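Local coordinates for protein hydroxyethylphosphonate dioxygenase (Streptomyces albus, PDB 6B9R) that probably uses a bound iron ion and dioxygen to oxidise 2-hydroxyethylphosphonate, cleaving its carbon-carbon bond to give hydroxymethylphosphonate, at residues G236-M246 and A269-A277. Sequence-based numbering, arbitrary orientation.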
loop_
_atom_site.group_PDB
_atom_site.type_symbol
_atom_site.label_atom_id
_atom_site.label_comp_id
_atom_site.label_asym_id
_atom_site.label_seq_id
_atom_site.Cartn_x
_atom_site.Cartn_y
_atom_site.Cartn_z
ATOM N N GLY A 236 16.120 -10.602 -3.651
ATOM C CA GLY A 236 17.539 -10.604 -3.924
ATOM C C GLY A 236 17.946 -10.456 -5.374
ATOM O O GLY A 236 19.148 -10.344 -5.649
ATOM N N ASP A 237 17.005 -10.447 -6.321
ATOM C CA ASP A 237 17.363 -10.363 -7.740
ATOM C C ASP A 237 17.415 -8.898 -8.161
ATOM O O ASP A 237 16.424 -8.321 -8.625
ATOM C CB ASP A 237 16.380 -11.147 -8.601
ATOM C CG ASP A 237 16.898 -11.377 -10.009
ATOM O OD1 ASP A 237 17.817 -10.651 -10.447
ATOM O OD2 ASP A 237 16.392 -12.294 -10.683
ATOM N N HIS A 238 18.607 -8.308 -8.047
ATOM C CA HIS A 238 18.767 -6.896 -8.378
ATOM C C HIS A 238 18.707 -6.650 -9.876
ATOM O O HIS A 238 18.236 -5.593 -10.304
ATOM C CB HIS A 238 20.084 -6.377 -7.803
ATOM C CG HIS A 238 20.076 -6.285 -6.313
ATOM N ND1 HIS A 238 20.397 -7.352 -5.501
ATOM C CD2 HIS A 238 19.738 -5.267 -5.486
ATOM C CE1 HIS A 238 20.269 -6.990 -4.236
ATOM N NE2 HIS A 238 19.874 -5.730 -4.198
ATOM N N GLY A 239 19.197 -7.590 -10.685
ATOM C CA GLY A 239 19.099 -7.420 -12.126
ATOM C C GLY A 239 17.661 -7.318 -12.599
ATOM O O GLY A 239 17.348 -6.534 -13.499
ATOM N N ALA A 240 16.763 -8.104 -11.995
ATOM C CA ALA A 240 15.354 -8.052 -12.377
ATOM C C ALA A 240 14.731 -6.713 -12.008
ATOM O O ALA A 240 13.925 -6.163 -12.770
ATOM C CB ALA A 240 14.581 -9.190 -11.707
ATOM N N MET A 241 15.079 -6.202 -10.828
ATOM C CA MET A 241 14.655 -4.879 -10.388
ATOM C C MET A 241 15.122 -3.805 -11.365
ATOM O O MET A 241 14.343 -2.934 -11.767
ATOM C CB MET A 241 15.213 -4.631 -8.988
ATOM C CG MET A 241 14.758 -3.373 -8.278
ATOM S SD MET A 241 13.064 -3.540 -7.706
ATOM C CE MET A 241 12.318 -2.570 -8.987
ATOM N N LEU A 242 16.400 -3.850 -11.754
ATOM C CA LEU A 242 16.905 -2.899 -12.738
ATOM C C LEU A 242 16.151 -3.021 -14.058
ATOM O O LEU A 242 15.711 -2.013 -14.627
ATOM C CB LEU A 242 18.403 -3.110 -12.947
ATOM C CG LEU A 242 19.054 -2.224 -14.011
ATOM C CD1 LEU A 242 18.940 -0.745 -13.624
ATOM C CD2 LEU A 242 20.515 -2.622 -14.216
ATOM N N ARG A 243 15.971 -4.250 -14.560
ATOM C CA ARG A 243 15.195 -4.413 -15.795
ATOM C C ARG A 243 13.786 -3.845 -15.640
ATOM O O ARG A 243 13.238 -3.234 -16.570
ATOM C CB ARG A 243 15.114 -5.889 -16.202
ATOM C CG ARG A 243 16.447 -6.513 -16.643
ATOM C CD ARG A 243 16.233 -7.847 -17.338
ATOM N NE ARG A 243 15.318 -8.739 -16.619
ATOM C CZ ARG A 243 15.696 -9.608 -15.681
ATOM N NH1 ARG A 243 16.972 -9.695 -15.323
ATOM N NH2 ARG A 243 14.804 -10.390 -15.093
ATOM N N SER A 244 13.183 -4.039 -14.469
ATOM C CA SER A 244 11.814 -3.572 -14.271
ATOM C C SER A 244 11.728 -2.047 -14.301
ATOM O O SER A 244 10.783 -1.482 -14.877
ATOM C CB SER A 244 11.264 -4.127 -12.954
ATOM O OG SER A 244 9.915 -3.732 -12.768
ATOM N N VAL A 245 12.693 -1.359 -13.685
ATOM C CA VAL A 245 12.671 0.102 -13.702
ATOM C C VAL A 245 12.992 0.618 -15.097
ATOM O O VAL A 245 12.412 1.612 -15.553
ATOM C CB VAL A 245 13.630 0.672 -12.636
ATOM C CG1 VAL A 245 13.597 2.198 -12.641
ATOM C CG2 VAL A 245 13.236 0.154 -11.252
ATOM N N MET A 246 13.902 -0.052 -15.808
ATOM C CA MET A 246 14.168 0.334 -17.191
ATOM C C MET A 246 12.910 0.218 -18.043
ATOM O O MET A 246 12.589 1.122 -18.819
ATOM C CB MET A 246 15.299 -0.510 -17.775
ATOM C CG MET A 246 16.660 -0.209 -17.173
ATOM S SD MET A 246 17.931 -1.321 -17.817
ATOM C CE MET A 246 17.976 -0.815 -19.537
ATOM N N ALA A 269 25.380 -6.241 -18.334
ATOM C CA ALA A 269 25.785 -7.240 -17.351
ATOM C C ALA A 269 24.994 -7.102 -16.053
ATOM O O ALA A 269 24.596 -8.108 -15.453
ATOM C CB ALA A 269 27.285 -7.122 -17.085
ATOM N N LEU A 270 24.741 -5.865 -15.608
ATOM C CA LEU A 270 23.954 -5.691 -14.393
ATOM C C LEU A 270 22.511 -6.143 -14.583
ATOM O O LEU A 270 21.867 -6.555 -13.613
ATOM C CB LEU A 270 24.000 -4.229 -13.932
ATOM C CG LEU A 270 25.365 -3.733 -13.453
ATOM C CD1 LEU A 270 25.353 -2.229 -13.257
ATOM C CD2 LEU A 270 25.767 -4.445 -12.159
ATOM N N CYS A 271 21.982 -6.077 -15.811
ATOM C CA CYS A 271 20.626 -6.558 -16.045
ATOM C C CYS A 271 20.520 -8.076 -15.944
ATOM O O CYS A 271 19.415 -8.595 -15.749
ATOM C CB CYS A 271 20.123 -6.077 -17.416
ATOM S SG CYS A 271 19.701 -4.318 -17.422
ATOM N N ARG A 272 21.640 -8.791 -16.026
ATOM C CA ARG A 272 21.644 -10.247 -16.098
ATOM C C ARG A 272 22.117 -10.913 -14.815
ATOM O O ARG A 272 22.391 -12.118 -14.826
ATOM C CB ARG A 272 22.532 -10.719 -17.250
ATOM C CG ARG A 272 22.095 -10.276 -18.627
ATOM C CD ARG A 272 22.976 -10.926 -19.691
ATOM N NE ARG A 272 24.083 -10.077 -20.130
ATOM C CZ ARG A 272 25.348 -10.216 -19.740
ATOM N NH1 ARG A 272 26.273 -9.389 -20.210
ATOM N NH2 ARG A 272 25.690 -11.176 -18.888
ATOM N N THR A 273 22.248 -10.174 -13.721
ATOM C CA THR A 273 22.738 -10.814 -12.516
ATOM C C THR A 273 21.883 -10.427 -11.316
ATOM O O THR A 273 21.370 -9.305 -11.246
ATOM C CB THR A 273 24.211 -10.451 -12.260
ATOM O OG1 THR A 273 24.660 -11.108 -11.070
ATOM C CG2 THR A 273 24.402 -8.945 -12.110
ATOM N N PRO A 274 21.692 -11.345 -10.368
ATOM C CA PRO A 274 20.984 -10.986 -9.133
ATOM C C PRO A 274 21.802 -10.112 -8.210
ATOM O O PRO A 274 21.215 -9.404 -7.384
ATOM C CB PRO A 274 20.679 -12.346 -8.492
ATOM C CG PRO A 274 21.716 -13.254 -9.054
ATOM C CD PRO A 274 21.993 -12.784 -10.440
ATOM N N ALA A 275 23.132 -10.124 -8.333
ATOM C CA ALA A 275 23.983 -9.322 -7.465
ATOM C C ALA A 275 23.796 -7.837 -7.745
ATOM O O ALA A 275 23.679 -7.417 -8.898
ATOM C CB ALA A 275 25.453 -9.710 -7.659
ATOM N N ARG A 276 23.770 -7.035 -6.682
ATOM C CA ARG A 276 23.595 -5.602 -6.871
ATOM C C ARG A 276 24.841 -4.987 -7.496
ATOM O O ARG A 276 25.960 -5.503 -7.367
ATOM C CB ARG A 276 23.288 -4.907 -5.548
ATOM C CG ARG A 276 24.411 -4.998 -4.531
ATOM C CD ARG A 276 24.321 -3.885 -3.501
ATOM N NE ARG A 276 25.327 -4.041 -2.459
ATOM C CZ ARG A 276 26.536 -3.485 -2.485
ATOM N NH1 ARG A 276 26.903 -2.714 -3.504
ATOM N NH2 ARG A 276 27.380 -3.699 -1.479
ATOM N N ALA A 277 24.632 -3.874 -8.192
ATOM C CA ALA A 277 25.743 -3.079 -8.682
ATOM C C ALA A 277 26.522 -2.480 -7.507
ATOM O O ALA A 277 26.077 -2.492 -6.355
ATOM C CB ALA A 277 25.226 -1.981 -9.613
#
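Within the Cro/C1-type helix-turn-helix domain, the N-terminal part of helix 238-249 docks on the end of helix 264-271 and the loop after it, and His238 and Pro274 are joined by two hydrogen bonds. Pro274 O accepts both from one residue: His238 N reaches it at 2.9 Å with an N-H...O angle of 162°, tilted from the carbonyl plane, while the imidazole ND1 arrives nearly in line with the C=O bond. Pro274 O lies in the imidazole plane, at the ring's edge, which helps to fix the ring's rotation. With CG anti to the carbonyl carbon (chi1 -70°), the ring stays beside its own backbone N, which brings ND1 round to the same oxygen that the backbone N holds. Over one ring face sits Arg276 CB, 3.5 Å from the centroid and 10° off the normal, a CH-pi contact. A leucine in place of His238 would probably leave Pro274 O with the backbone donor alone and deprive Arg276 CB of its flat aromatic seat. Gly239 lets the backbones close in: its CA is 3.3 Å from Leu270 O, and a modelled CB would clash with Thr273 O; Gly239 N gives that oxygen a weak bond. One turn on, the Arg243 chain bends at chi3 and sends NH1 to Cys271 O, 2.7 Å away, with the oxygen in the guanidinium plane. Cys271 SG packs against Leu242 CD2 at 3.7 Å and Met246 SD at 3.5 Å, an apolar patch that Leu270 CB extends by touching Leu242. Asp237, the N-cap, accepts from Ala240 N through OD1, which also lies 3.4 Å from Pro274 CA. Leu270 and Arg276 also pack on helix 279-288, Met246 reaches helix 253-260, and on helix 238-249 Met241 and Ser244 meet the second subunit.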